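Local coordinates for protein Two-component system response regulator (Bacteroides fragilis, PDB 2QR3) that probably acts as the phosphorylatable receiver domain of a sigma-54-dependent two-component response regulator that controls transcription, at residues A[5-10]-A[31-36]; A[53-58]-A[66-71]; A[82-87]-A[118-123]; A[17-22]-A[109-114]. All blocks are in the same frame, centred on the assembly; numbering follows the deposited sequence. Where two conformers were deposited one is given.

Interaction 1. Residues A[5-10]-A[31-36]; sequences TIIIVD and ITLSSP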
loop_
_atom_site.group_PDB
_atom_site.type_symbol
_atom_site.label_atom_id
_atom_site.label_comp_id
_atom_site.label_asym_id
_atom_site.label_seq_id
_atom_site.Cartn_x
_atom_site.Cartn_y
_atom_site.Cartn_z
ATOM N N THR A 5 12.104 1.623 2.763
ATOM C CA THR A 5 11.210 0.567 3.169
ATOM C C THR A 5 9.831 0.749 2.542
ATOM O O THR A 5 9.361 1.872 2.409
ATOM C CB THR A 5 11.132 0.561 4.713
ATOM O OG1 THR A 5 12.456 0.269 5.234
ATOM C CG2 THR A 5 10.143 -0.489 5.192
ATOM N N ILE A 6 9.198 -0.367 2.161
ATOM C CA ILE A 6 7.776 -0.365 1.756
ATOM C C ILE A 6 7.011 -1.294 2.679
ATOM O O ILE A 6 7.534 -2.334 3.079
ATOM C CB ILE A 6 7.584 -0.835 0.310
ATOM C CG1 ILE A 6 6.100 -0.749 -0.098
ATOM C CG2 ILE A 6 8.131 -2.251 0.064
ATOM C CD1 ILE A 6 5.893 -0.861 -1.653
ATOM N N ILE A 7 5.790 -0.909 3.040
ATOM C CA ILE A 7 4.920 -1.771 3.853
ATOM C C ILE A 7 3.770 -2.220 2.911
ATOM O O ILE A 7 3.144 -1.392 2.240
ATOM C CB ILE A 7 4.359 -1.012 5.073
ATOM C CG1 ILE A 7 5.506 -0.586 6.013
ATOM C CG2 ILE A 7 3.301 -1.835 5.851
ATOM C CD1 ILE A 7 5.048 0.440 6.971
ATOM N N ILE A 8 3.514 -3.522 2.876
ATOM C CA ILE A 8 2.365 -4.079 2.151
ATOM C C ILE A 8 1.359 -4.648 3.150
ATOM O O ILE A 8 1.721 -5.481 4.016
ATOM C CB ILE A 8 2.828 -5.151 1.130
ATOM C CG1 ILE A 8 3.884 -4.535 0.188
ATOM C CG2 ILE A 8 1.668 -5.622 0.285
ATOM C CD1 ILE A 8 5.213 -4.869 0.607
ATOM N N VAL A 9 0.114 -4.207 3.026
ATOM C CA VAL A 9 -0.930 -4.518 3.983
ATOM C C VAL A 9 -2.001 -5.244 3.176
ATOM O O VAL A 9 -2.644 -4.648 2.302
ATOM C CB VAL A 9 -1.538 -3.214 4.599
ATOM C CG1 VAL A 9 -2.608 -3.559 5.640
ATOM C CG2 VAL A 9 -0.428 -2.279 5.184
ATOM N N ASP A 10 -2.216 -6.522 3.475
ATOM C CA ASP A 10 -3.228 -7.286 2.709
ATOM C C ASP A 10 -3.689 -8.479 3.549
ATOM O O ASP A 10 -2.888 -9.060 4.295
ATOM C CB ASP A 10 -2.629 -7.752 1.371
ATOM C CG ASP A 10 -3.703 -8.064 0.308
ATOM O OD1 ASP A 10 -4.472 -9.044 0.482
ATOM O OD2 ASP A 10 -3.799 -7.325 -0.712
ATOM N N ILE A 31 8.203 -5.026 4.054
ATOM C CA ILE A 31 7.480 -5.509 5.219
ATOM C C ILE A 31 6.055 -5.867 4.795
ATOM O O ILE A 31 5.359 -5.039 4.206
ATOM C CB ILE A 31 7.456 -4.449 6.321
ATOM C CG1 ILE A 31 8.887 -4.188 6.795
ATOM C CG2 ILE A 31 6.554 -4.910 7.461
ATOM C CD1 ILE A 31 9.038 -3.046 7.780
ATOM N N THR A 32 5.633 -7.094 5.079
ATOM C CA THR A 32 4.264 -7.514 4.754
ATOM C C THR A 32 3.537 -7.803 6.048
ATOM O O THR A 32 4.133 -8.360 6.997
ATOM C CB THR A 32 4.252 -8.788 3.868
ATOM O OG1 THR A 32 4.958 -9.850 4.544
ATOM C CG2 THR A 32 4.923 -8.500 2.513
ATOM N N LEU A 33 2.265 -7.439 6.113
ATOM C CA LEU A 33 1.478 -7.699 7.341
ATOM C C LEU A 33 -0.015 -7.754 7.057
ATOM O O LEU A 33 -0.446 -7.310 6.007
ATOM C CB LEU A 33 1.772 -6.629 8.396
ATOM C CG LEU A 33 1.567 -5.173 8.000
ATOM C CD1 LEU A 33 0.121 -4.742 8.325
ATOM C CD2 LEU A 33 2.548 -4.318 8.800
ATOM N N SER A 34 -0.788 -8.296 8.000
ATOM C CA SER A 34 -2.235 -8.364 7.868
ATOM C C SER A 34 -2.930 -7.894 9.163
ATOM O O SER A 34 -4.147 -8.042 9.323
ATOM C CB SER A 34 -2.630 -9.817 7.551
ATOM O OG SER A 34 -1.960 -10.262 6.369
ATOM N N SER A 35 -2.158 -7.307 10.072
ATOM C CA SER A 35 -2.659 -6.899 11.384
ATOM C C SER A 35 -2.642 -5.383 11.601
ATOM O O SER A 35 -1.601 -4.776 11.448
ATOM C CB SER A 35 -1.777 -7.556 12.467
ATOM O OG SER A 35 -1.858 -6.823 13.683
ATOM N N PRO A 36 -3.777 -4.778 12.026
ATOM C CA PRO A 36 -3.798 -3.362 12.397
ATOM C C PRO A 36 -2.757 -3.028 13.482
ATOM O O PRO A 36 -2.123 -1.970 13.438
ATOM C CB PRO A 36 -5.197 -3.168 12.982
ATOM C CG PRO A 36 -6.002 -4.270 12.455
ATOM C CD PRO A 36 -5.103 -5.412 12.161
#

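Interaction 2. Residues A[53-58]-A[66-71]; sequences LDMNFT and EGLFWL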
loop_
_atom_site.group_PDB
_atom_site.type_symbol
_atom_site.label_atom_id
_atom_site.label_comp_id
_atom_site.label_asym_id
_atom_site.label_seq_id
_atom_site.Cartn_x
_atom_site.Cartn_y
_atom_site.Cartn_z
ATOM N N LEU A 53 -1.825 -0.628 0.202
ATOM C CA LEU A 53 -2.953 -0.951 1.088
ATOM C C LEU A 53 -4.136 -1.634 0.365
ATOM O O LEU A 53 -4.796 -1.045 -0.517
ATOM C CB LEU A 53 -3.461 0.315 1.805
ATOM C CG LEU A 53 -4.691 0.205 2.729
ATOM C CD1 LEU A 53 -4.389 -0.676 3.956
ATOM C CD2 LEU A 53 -5.112 1.636 3.146
ATOM N N ASP A 54 -4.439 -2.856 0.813
ATOM C CA ASP A 54 -5.596 -3.652 0.362
ATOM C C ASP A 54 -6.895 -2.860 0.567
ATOM O O ASP A 54 -7.199 -2.415 1.663
ATOM C CB ASP A 54 -5.586 -4.958 1.209
ATOM C CG ASP A 54 -6.754 -5.928 0.936
ATOM O OD1 ASP A 54 -7.630 -5.718 0.062
ATOM O OD2 ASP A 54 -6.750 -6.959 1.664
ATOM N N MET A 55 -7.660 -2.714 -0.514
ATOM C CA MET A 55 -8.911 -1.966 -0.521
ATOM C C MET A 55 -9.872 -2.591 0.496
ATOM O O MET A 55 -10.750 -1.907 1.047
ATOM C CB MET A 55 -9.481 -2.069 -1.937
ATOM C CG MET A 55 -10.471 -1.052 -2.448
ATOM S SD MET A 55 -9.977 0.709 -2.561
ATOM C CE MET A 55 -10.907 0.996 -1.060
ATOM N N ASN A 56 -9.705 -3.886 0.738
ATOM C CA ASN A 56 -10.624 -4.638 1.596
ATOM C C ASN A 56 -9.998 -5.015 2.926
ATOM O O ASN A 56 -10.493 -5.907 3.631
ATOM C CB ASN A 56 -11.083 -5.908 0.877
ATOM C CG ASN A 56 -11.764 -5.624 -0.445
ATOM O OD1 ASN A 56 -11.398 -6.207 -1.475
ATOM N ND2 ASN A 56 -12.744 -4.736 -0.437
ATOM N N PHE A 57 -8.899 -4.358 3.272
ATOM C CA PHE A 57 -8.193 -4.671 4.510
ATOM C C PHE A 57 -9.175 -4.749 5.688
ATOM O O PHE A 57 -9.934 -3.803 5.928
ATOM C CB PHE A 57 -7.085 -3.633 4.789
ATOM C CG PHE A 57 -6.255 -3.950 5.999
ATOM C CD1 PHE A 57 -5.758 -5.233 6.198
ATOM C CD2 PHE A 57 -5.979 -2.978 6.936
ATOM C CE1 PHE A 57 -4.997 -5.532 7.327
ATOM C CE2 PHE A 57 -5.219 -3.266 8.066
ATOM C CZ PHE A 57 -4.733 -4.540 8.255
ATOM N N THR A 58 -9.137 -5.866 6.418
ATOM C CA THR A 58 -10.032 -6.135 7.588
ATOM C C THR A 58 -11.526 -6.280 7.249
ATOM O O THR A 58 -12.381 -6.052 8.113
ATOM C CB THR A 58 -9.876 -5.107 8.779
ATOM O OG1 THR A 58 -10.425 -3.829 8.406
ATOM C CG2 THR A 58 -8.419 -4.952 9.203
ATOM N N GLU A 66 -13.069 -0.497 5.846
ATOM C CA GLU A 66 -12.096 -1.217 5.053
ATOM C C GLU A 66 -10.945 -0.313 4.624
ATOM O O GLU A 66 -10.411 0.447 5.427
ATOM C CB GLU A 66 -12.785 -1.914 3.869
ATOM C CG GLU A 66 -13.649 -3.112 4.286
ATOM C CD GLU A 66 -14.488 -3.683 3.160
ATOM O OE1 GLU A 66 -14.074 -3.595 1.976
ATOM O OE2 GLU A 66 -15.569 -4.244 3.465
ATOM N N GLY A 67 -10.555 -0.419 3.361
ATOM C CA GLY A 67 -9.421 0.342 2.844
ATOM C C GLY A 67 -9.522 1.835 3.041
ATOM O O GLY A 67 -8.528 2.477 3.406
ATOM N N LEU A 68 -10.706 2.405 2.791
ATOM C CA LEU A 68 -10.840 3.867 2.891
ATOM C C LEU A 68 -10.649 4.350 4.325
ATOM O O LEU A 68 -10.002 5.359 4.585
ATOM C CB LEU A 68 -12.172 4.333 2.311
ATOM C CG LEU A 68 -12.284 4.066 0.808
ATOM C CD1 LEU A 68 -13.713 4.311 0.353
ATOM C CD2 LEU A 68 -11.277 4.973 0.063
ATOM N N PHE A 69 -11.209 3.596 5.264
ATOM C CA PHE A 69 -10.986 3.870 6.681
ATOM C C PHE A 69 -9.499 3.887 7.041
ATOM O O PHE A 69 -8.997 4.832 7.670
ATOM C CB PHE A 69 -11.718 2.826 7.526
ATOM C CG PHE A 69 -11.366 2.900 8.973
ATOM C CD1 PHE A 69 -12.030 3.786 9.817
ATOM C CD2 PHE A 69 -10.340 2.126 9.481
ATOM C CE1 PHE A 69 -11.688 3.874 11.165
ATOM C CE2 PHE A 69 -9.976 2.215 10.818
ATOM C CZ PHE A 69 -10.659 3.094 11.660
ATOM N N TRP A 70 -8.779 2.846 6.623
ATOM C CA TRP A 70 -7.341 2.746 6.923
ATOM C C TRP A 70 -6.508 3.800 6.209
ATOM O O TRP A 70 -5.527 4.314 6.746
ATOM C CB TRP A 70 -6.842 1.314 6.641
ATOM C CG TRP A 70 -7.416 0.363 7.635
ATOM C CD1 TRP A 70 -8.386 -0.597 7.417
ATOM C CD2 TRP A 70 -7.116 0.320 9.032
ATOM N NE1 TRP A 70 -8.666 -1.260 8.600
ATOM C CE2 TRP A 70 -7.907 -0.708 9.603
ATOM C CE3 TRP A 70 -6.234 1.027 9.851
ATOM C CZ2 TRP A 70 -7.848 -1.028 10.964
ATOM C CZ3 TRP A 70 -6.177 0.711 11.199
ATOM C CH2 TRP A 70 -6.984 -0.299 11.746
ATOM N N LEU A 71 -6.905 4.149 4.989
ATOM C CA LEU A 71 -6.223 5.239 4.283
ATOM C C LEU A 71 -6.310 6.491 5.133
ATOM O O LEU A 71 -5.334 7.231 5.318
ATOM C CB LEU A 71 -6.906 5.488 2.912
ATOM C CG LEU A 71 -6.664 6.826 2.207
ATOM C CD1 LEU A 71 -5.209 6.936 1.702
ATOM C CD2 LEU A 71 -7.652 6.890 1.021
#

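Interaction 3. Residues A[82-87]-A[118-123]; sequences PVVLFT and ETLLNA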
loop_
_atom_site.group_PDB
_atom_site.type_symbol
_atom_site.label_atom_id
_atom_site.label_comp_id
_atom_site.label_asym_id
_atom_site.label_seq_id
_atom_site.Cartn_x
_atom_site.Cartn_y
_atom_site.Cartn_z
ATOM N N PRO A 82 3.027 8.462 1.274
ATOM C CA PRO A 82 2.184 8.027 0.145
ATOM C C PRO A 82 1.512 6.684 0.426
ATOM O O PRO A 82 2.184 5.763 0.883
ATOM C CB PRO A 82 3.190 7.836 -0.996
ATOM C CG PRO A 82 4.331 8.783 -0.627
ATOM C CD PRO A 82 4.435 8.662 0.858
ATOM N N VAL A 83 0.209 6.611 0.145
ATOM C CA VAL A 83 -0.538 5.360 0.276
ATOM C C VAL A 83 -1.115 5.021 -1.077
ATOM O O VAL A 83 -1.827 5.860 -1.694
ATOM C CB VAL A 83 -1.694 5.496 1.301
ATOM C CG1 VAL A 83 -2.514 4.177 1.320
ATOM C CG2 VAL A 83 -1.147 5.788 2.704
ATOM N N VAL A 84 -0.791 3.825 -1.565
ATOM C CA VAL A 84 -1.310 3.354 -2.846
ATOM C C VAL A 84 -2.337 2.250 -2.528
ATOM O O VAL A 84 -2.008 1.318 -1.824
ATOM C CB VAL A 84 -0.167 2.787 -3.721
ATOM C CG1 VAL A 84 -0.733 2.174 -5.040
ATOM C CG2 VAL A 84 0.855 3.905 -4.048
ATOM N N LEU A 85 -3.562 2.382 -3.028
ATOM C CA LEU A 85 -4.614 1.365 -2.800
ATOM C C LEU A 85 -4.445 0.205 -3.782
ATOM O O LEU A 85 -4.094 0.421 -4.949
ATOM C CB LEU A 85 -6.001 2.018 -2.970
ATOM C CG LEU A 85 -6.269 3.095 -1.906
ATOM C CD1 LEU A 85 -7.518 3.857 -2.299
ATOM C CD2 LEU A 85 -6.431 2.445 -0.492
ATOM N N PHE A 86 -4.709 -1.027 -3.312
ATOM C CA PHE A 86 -4.566 -2.234 -4.135
ATOM C C PHE A 86 -6.003 -2.749 -4.228
ATOM O O PHE A 86 -6.577 -3.190 -3.210
ATOM C CB PHE A 86 -3.668 -3.235 -3.396
ATOM C CG PHE A 86 -2.914 -4.201 -4.273
ATOM C CD1 PHE A 86 -2.875 -4.088 -5.656
ATOM C CD2 PHE A 86 -2.147 -5.210 -3.673
ATOM C CE1 PHE A 86 -2.136 -4.987 -6.455
ATOM C CE2 PHE A 86 -1.393 -6.107 -4.463
ATOM C CZ PHE A 86 -1.389 -5.994 -5.847
ATOM N N THR A 87 -6.579 -2.689 -5.432
ATOM C CA THR A 87 -8.027 -2.850 -5.577
ATOM C C THR A 87 -8.423 -3.926 -6.599
ATOM O O THR A 87 -7.868 -3.977 -7.680
ATOM C CB THR A 87 -8.717 -1.492 -5.930
ATOM O OG1 THR A 87 -10.141 -1.673 -5.941
ATOM C CG2 THR A 87 -8.307 -1.011 -7.307
ATOM N N GLU A 118 6.200 0.020 -11.044
ATOM C CA GLU A 118 6.317 1.393 -11.514
ATOM C C GLU A 118 5.471 2.361 -10.732
ATOM O O GLU A 118 5.944 3.447 -10.386
ATOM C CB GLU A 118 6.028 1.480 -13.005
ATOM C CG GLU A 118 7.145 0.775 -13.781
ATOM C CD GLU A 118 7.197 1.142 -15.250
ATOM O OE1 GLU A 118 6.217 1.726 -15.773
ATOM O OE2 GLU A 118 8.234 0.824 -15.872
ATOM N N THR A 119 4.235 1.961 -10.439
ATOM C CA THR A 119 3.327 2.780 -9.603
ATOM C C THR A 119 3.935 3.013 -8.238
ATOM O O THR A 119 3.862 4.126 -7.718
ATOM C CB THR A 119 1.934 2.139 -9.506
ATOM O OG1 THR A 119 1.369 2.038 -10.828
ATOM C CG2 THR A 119 0.983 2.929 -8.594
ATOM N N LEU A 120 4.540 1.960 -7.664
ATOM C CA LEU A 120 5.076 2.060 -6.295
ATOM C C LEU A 120 6.348 2.904 -6.290
ATOM O O LEU A 120 6.514 3.747 -5.439
ATOM C CB LEU A 120 5.351 0.678 -5.702
ATOM C CG LEU A 120 4.065 -0.079 -5.379
ATOM C CD1 LEU A 120 4.380 -1.603 -5.174
ATOM C CD2 LEU A 120 3.333 0.543 -4.162
ATOM N N LEU A 121 7.228 2.681 -7.256
ATOM C CA LEU A 121 8.423 3.545 -7.365
ATOM C C LEU A 121 8.037 5.002 -7.551
ATOM O O LEU A 121 8.593 5.891 -6.869
ATOM C CB LEU A 121 9.341 3.091 -8.494
ATOM C CG LEU A 121 9.917 1.671 -8.423
ATOM C CD1 LEU A 121 10.607 1.275 -9.726
ATOM C CD2 LEU A 121 10.889 1.519 -7.272
ATOM N N ASN A 122 7.102 5.279 -8.457
ATOM C CA ASN A 122 6.650 6.656 -8.657
ATOM C C ASN A 122 6.041 7.248 -7.382
ATOM O O ASN A 122 6.296 8.388 -7.037
ATOM C CB ASN A 122 5.695 6.755 -9.858
ATOM C CG ASN A 122 6.398 6.488 -11.201
ATOM O OD1 ASN A 122 7.624 6.374 -11.267
ATOM N ND2 ASN A 122 5.612 6.376 -12.271
ATOM N N ALA A 123 5.234 6.456 -6.664
ATOM C CA ALA A 123 4.594 6.969 -5.446
ATOM C C ALA A 123 5.617 7.322 -4.385
ATOM O O ALA A 123 5.432 8.288 -3.637
ATOM C CB ALA A 123 3.574 5.964 -4.881
#

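Interaction 4. Residues A[17-22]-A[109-114]; sequences TAVQLL and KPWDNQ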
loop_
_atom_site.group_PDB
_atom_site.type_symbol
_atom_site.label_atom_id
_atom_site.label_comp_id
_atom_site.label_asym_id
_atom_site.label_seq_id
_atom_site.Cartn_x
_atom_site.Cartn_y
_atom_site.Cartn_z
ATOM N N THR A 17 2.974 -12.928 -0.274
ATOM C CA THR A 17 4.046 -13.759 -0.834
ATOM C C THR A 17 4.465 -13.259 -2.222
ATOM O O THR A 17 5.660 -13.079 -2.481
ATOM C CB THR A 17 3.615 -15.256 -0.869
ATOM O OG1 THR A 17 3.367 -15.711 0.471
ATOM C CG2 THR A 17 4.669 -16.164 -1.514
ATOM N N ALA A 18 3.491 -13.019 -3.098
ATOM C CA ALA A 18 3.796 -12.620 -4.476
ATOM C C ALA A 18 4.449 -11.248 -4.508
ATOM O O ALA A 18 5.395 -11.020 -5.227
ATOM C CB ALA A 18 2.544 -12.615 -5.326
ATOM N N VAL A 19 3.913 -10.301 -3.748
ATOM C CA VAL A 19 4.392 -8.931 -3.890
ATOM C C VAL A 19 5.791 -8.810 -3.299
ATOM O O VAL A 19 6.649 -8.094 -3.851
ATOM C CB VAL A 19 3.382 -7.927 -3.266
ATOM C CG1 VAL A 19 3.963 -6.511 -3.264
ATOM C CG2 VAL A 19 2.077 -7.963 -4.048
ATOM N N GLN A 20 6.025 -9.532 -2.201
ATOM C CA GLN A 20 7.339 -9.564 -1.545
ATOM C C GLN A 20 8.355 -10.032 -2.575
ATOM O O GLN A 20 9.397 -9.390 -2.785
ATOM C CB GLN A 20 7.279 -10.486 -0.312
ATOM C CG GLN A 20 8.608 -10.955 0.280
ATOM C CD GLN A 20 9.112 -10.075 1.420
ATOM O OE1 GLN A 20 8.452 -9.922 2.474
ATOM N NE2 GLN A 20 10.314 -9.522 1.236
ATOM N N LEU A 21 8.036 -11.136 -3.248
ATOM C CA LEU A 21 8.923 -11.664 -4.277
ATOM C C LEU A 21 9.182 -10.648 -5.386
ATOM O O LEU A 21 10.308 -10.518 -5.876
ATOM C CB LEU A 21 8.371 -12.986 -4.848
ATOM C CG LEU A 21 9.152 -13.659 -5.992
ATOM C CD1 LEU A 21 10.626 -13.849 -5.676
ATOM C CD2 LEU A 21 8.510 -15.005 -6.303
ATOM N N LEU A 22 8.145 -9.915 -5.794
ATOM C CA LEU A 22 8.279 -8.964 -6.871
ATOM C C LEU A 22 9.094 -7.738 -6.467
ATOM O O LEU A 22 9.786 -7.156 -7.305
ATOM C CB LEU A 22 6.894 -8.518 -7.385
ATOM C CG LEU A 22 6.047 -9.595 -8.067
ATOM C CD1 LEU A 22 4.556 -9.181 -8.143
ATOM C CD2 LEU A 22 6.614 -9.962 -9.455
ATOM N N LYS A 109 -6.076 -5.287 -9.109
ATOM C CA LYS A 109 -5.779 -6.728 -9.155
ATOM C C LYS A 109 -6.825 -7.389 -10.084
ATOM O O LYS A 109 -7.977 -6.993 -10.061
ATOM C CB LYS A 109 -5.960 -7.357 -7.793
ATOM C CG LYS A 109 -5.239 -6.749 -6.626
ATOM C CD LYS A 109 -5.857 -7.300 -5.328
ATOM C CE LYS A 109 -4.892 -7.195 -4.145
ATOM N NZ LYS A 109 -5.426 -7.674 -2.812
ATOM N N PRO A 110 -6.429 -8.389 -10.897
ATOM C CA PRO A 110 -5.070 -8.894 -11.053
ATOM C C PRO A 110 -4.199 -7.812 -11.668
ATOM O O PRO A 110 -4.635 -7.094 -12.583
ATOM C CB PRO A 110 -5.238 -10.092 -12.007
ATOM C CG PRO A 110 -6.504 -9.791 -12.770
ATOM C CD PRO A 110 -7.390 -9.089 -11.786
ATOM N N TRP A 111 -2.988 -7.677 -11.149
ATOM C CA TRP A 111 -2.075 -6.628 -11.562
ATOM C C TRP A 111 -1.150 -7.048 -12.704
ATOM O O TRP A 111 -1.039 -8.238 -13.048
ATOM C CB TRP A 111 -1.239 -6.159 -10.352
ATOM C CG TRP A 111 -0.341 -7.194 -9.793
ATOM C CD1 TRP A 111 0.961 -7.379 -10.105
ATOM C CD2 TRP A 111 -0.667 -8.201 -8.799
ATOM N NE1 TRP A 111 1.481 -8.458 -9.393
ATOM C CE2 TRP A 111 0.507 -8.962 -8.574
ATOM C CE3 TRP A 111 -1.829 -8.528 -8.085
ATOM C CZ2 TRP A 111 0.550 -10.036 -7.681
ATOM C CZ3 TRP A 111 -1.781 -9.598 -7.176
ATOM C CH2 TRP A 111 -0.602 -10.344 -6.988
ATOM N N ASP A 112 -0.505 -6.052 -13.300
ATOM C CA ASP A 112 0.587 -6.281 -14.216
ATOM C C ASP A 112 1.849 -6.051 -13.397
ATOM O O ASP A 112 1.929 -5.055 -12.650
ATOM C CB ASP A 112 0.497 -5.333 -15.427
ATOM C CG ASP A 112 1.755 -5.364 -16.277
ATOM O OD1 ASP A 112 1.837 -6.210 -17.210
ATOM O OD2 ASP A 112 2.698 -4.599 -15.963
ATOM N N ASN A 113 2.806 -6.969 -13.474
ATOM C CA ASN A 113 3.981 -6.917 -12.594
ATOM C C ASN A 113 4.799 -5.641 -12.749
ATOM O O ASN A 113 5.175 -5.002 -11.759
ATOM C CB ASN A 113 4.905 -8.125 -12.802
ATOM C CG ASN A 113 4.300 -9.417 -12.305
ATOM O OD1 ASN A 113 3.364 -9.403 -11.515
ATOM N ND2 ASN A 113 4.856 -10.552 -12.750
ATOM N N GLN A 114 5.054 -5.254 -13.996
ATOM C CA GLN A 114 5.827 -4.021 -14.221
ATOM C C GLN A 114 5.075 -2.760 -13.829
ATOM O O GLN A 114 5.678 -1.872 -13.242
ATOM C CB GLN A 114 6.407 -3.938 -15.649
ATOM C CG GLN A 114 7.573 -2.929 -15.788
ATOM C CD GLN A 114 8.894 -3.355 -15.085
ATOM O OE1 GLN A 114 9.024 -4.473 -14.569
ATOM N NE2 GLN A 114 9.878 -2.450 -15.084
#

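Interaction 1. Residues A[5-10]-A[31-36]
Ile8 and Leu33 sit at the middle of the parallel pairing of strand 5-9 with strand 29-33, the first beta-alpha-beta unit of the CheY-like receiver fold, in which helix 13-23 makes the crossover. Four backbone bonds tie the two segments, the last from Asp10 just past the strand. Ile31 N donates to Ile6 O (2.9 Å) and Ile8 N to Ile31 O (2.7 Å), both almost straight; Leu33 N then reaches Ile8 O, and Asp10 N reaches Leu33 O at a longer 3.2 Å. Ile8 thus bonds through both its N and its O, to Ile31 and Leu33, the residues flanking its partner Thr32, as in a regular parallel ladder.

The apolar contacts divide between the two faces of the sheet. Ile7, Val9, Ile31 and Leu33 project toward the side of helix 36-45. With CG wedged between the backbone N and the carbonyl carbon (chi1 55°), Leu33 spreads its methyls along the neighbouring strand: CD2 meets Ile7 CG2 at 3.9 Å, and CD1 rests 4.0 Å from Val9 CG1. On the face covered by helix 13-23, Ile8 and Thr32 run side by side, Ile8 CD1 lying 4.1 Å from Thr32 CG2.

Beyond the strand ends, the carboxylate of Asp10 is salt-bridged to Lys109, while its carbonyl is held from the opposite segment: Ser34 OG donates to Asp10 O at 2.6 Å, in the carbonyl plane.

Interaction 2. Residues A[53-58]-A[66-71]
Strand 48-54 ends at Asp54, the predicted phosphorylation site of the receiver domain, and the loop after it, Met55 to Thr58, meets the start of helix 67-77. Met55 O receives Gly67 N at 2.8 Å, the donor standing well above the carbonyl plane; with no side chain on Gly67, the helix start can come this close to the loop. Asn56 and Glu66 lie side by side, and Asn56 ND2 gives a fairly straight bond to Glu66 OE1 (3.0 Å), which stays in the amide plane although amide and carboxylate are turned 70° apart. The same ND2 also bonds Asp91.

An edge-to-face aromatic pair lies beside these bonds: the edge of Phe57 points at one face of Trp70, with planes at 58° and Phe57 CD2 3.4 Å from Trp70 CD1. The opposite face of the indole is covered by Phe69. In the indole plane, Trp70 NE1 donates to Thr58 OG1 at 3.1 Å, fixing the ring's rotation. Deeper down, Leu53 CD2 packs 3.9 Å from Trp70 CB, and the bent chain of Met55 brings CE to 3.8 Å from Leu68 CG.

Asp54 itself makes an Asx turn, OD1 accepting Asn56 N at 2.8 Å, inside a type I turn running to Phe57. A strand ending in the probable phosphoacceptor aspartate, followed by a tight turn into this loop, is typical of the phosphorylation site of CheY-like receiver domains.

Interaction 3. Residues A[82-87]-A[118-123]
Val84 points from strand 83-88 toward helix 113-124 and divides its two methyls among three helical side chains. CG1, placed anti to the backbone N (chi1 175°), slants across Thr119 and meets its CG2 at 4.0 Å. CG2 leads the other way and packs against the methyl of Ala123, with Val84 CG2 to Ala123 CB at 3.5 Å. Leu120 comes in obliquely from a third side: its CB leaves the helix to one side, but the end of the side chain reaches the valine, Leu120 CD2 standing 4.2 Å from Val84 CG2. The small Ala123 lets strand and helix draw together at this end.

Pro82, just ahead of the strand, directs its ring at the last turn of the segment. Its CG lies 3.2 Å from Ala123 O, and its CB is 4.3 Å from Ala123 CB. The hydroxyl of Thr119 is turned back to Lys115 O, leaving its methyl for the valine.

The segments 83-87 and 118-123 run nearly antiparallel (161°), their axes approaching to 9.4 Å. This is the last helix of the receiver fold laid over the sheet: Thr119 also reaches strand 105-109, Ala123 touches Val50 of strand 48-54, and Leu120 meets Leu23 at the end of helix 13-23.

Interaction 4. Residues A[17-22]-A[109-114]
The indole of Trp111 presents its rim to helix 13-23: Leu22 CD1 and Ala18 CB both arrive at the edge, close to the ring plane, whereas Val19 CG2 approaches obliquely, 4.5 Å from Trp111 CZ2. Inward, the indole also meets the ring of Phe86 from strand 83-88, the planes inclined at about 50°. In this CheY-like receiver fold the contact joins the first helix to the loop between the fifth strand and the last helix, which lie on the same side of the sheet.

Ala18 CB touches the six-membered part of the indole at CZ2, 4.0 Å away, and Leu22 CD1 sits 3.4 Å from Trp111 NE1. The ring takes this place because CG lies between the backbone N and the carbonyl carbon of Trp111 (chi1 64°), folding the side chain toward the helix. Just before it, the peptide bond from Lys109 to Pro110 is cis.

Leu22 fills the angle between the indole and Asn113, crossing the asparagine side chain at about a right angle with CD2 3.7 Å from Asn113 CG. Its other methyl, CD1, lies 3.6 Å from Asn113 OD1, the oxygen that takes a weak, bent bond from Trp111 NE1 at 3.0 Å.

Overall arrangement
From the N terminus, interaction 1 closes the first loop, pairing strands 5-9 and 29-33 around helix 13-23. Interaction 2 then closes a short loop between the end of strand 48-54 and helix 67-77, and interaction 3 brings helix 113-124 back onto strand 83-88. Interaction 4 spans the longest stretch: it crosses interactions 1 and 3, and interaction 2 falls wholly within its span. Interactions 1, 2 and 4 meet at the C-terminal ends of the parallel strands, where Asp10 of interaction 1 joins Lys109 of interaction 4 and lies close to Asp54 of interaction 2. Interaction 3 lies on the sheet face under helix 113-124, and Phe86 links it to interaction 4 by packing on Trp111.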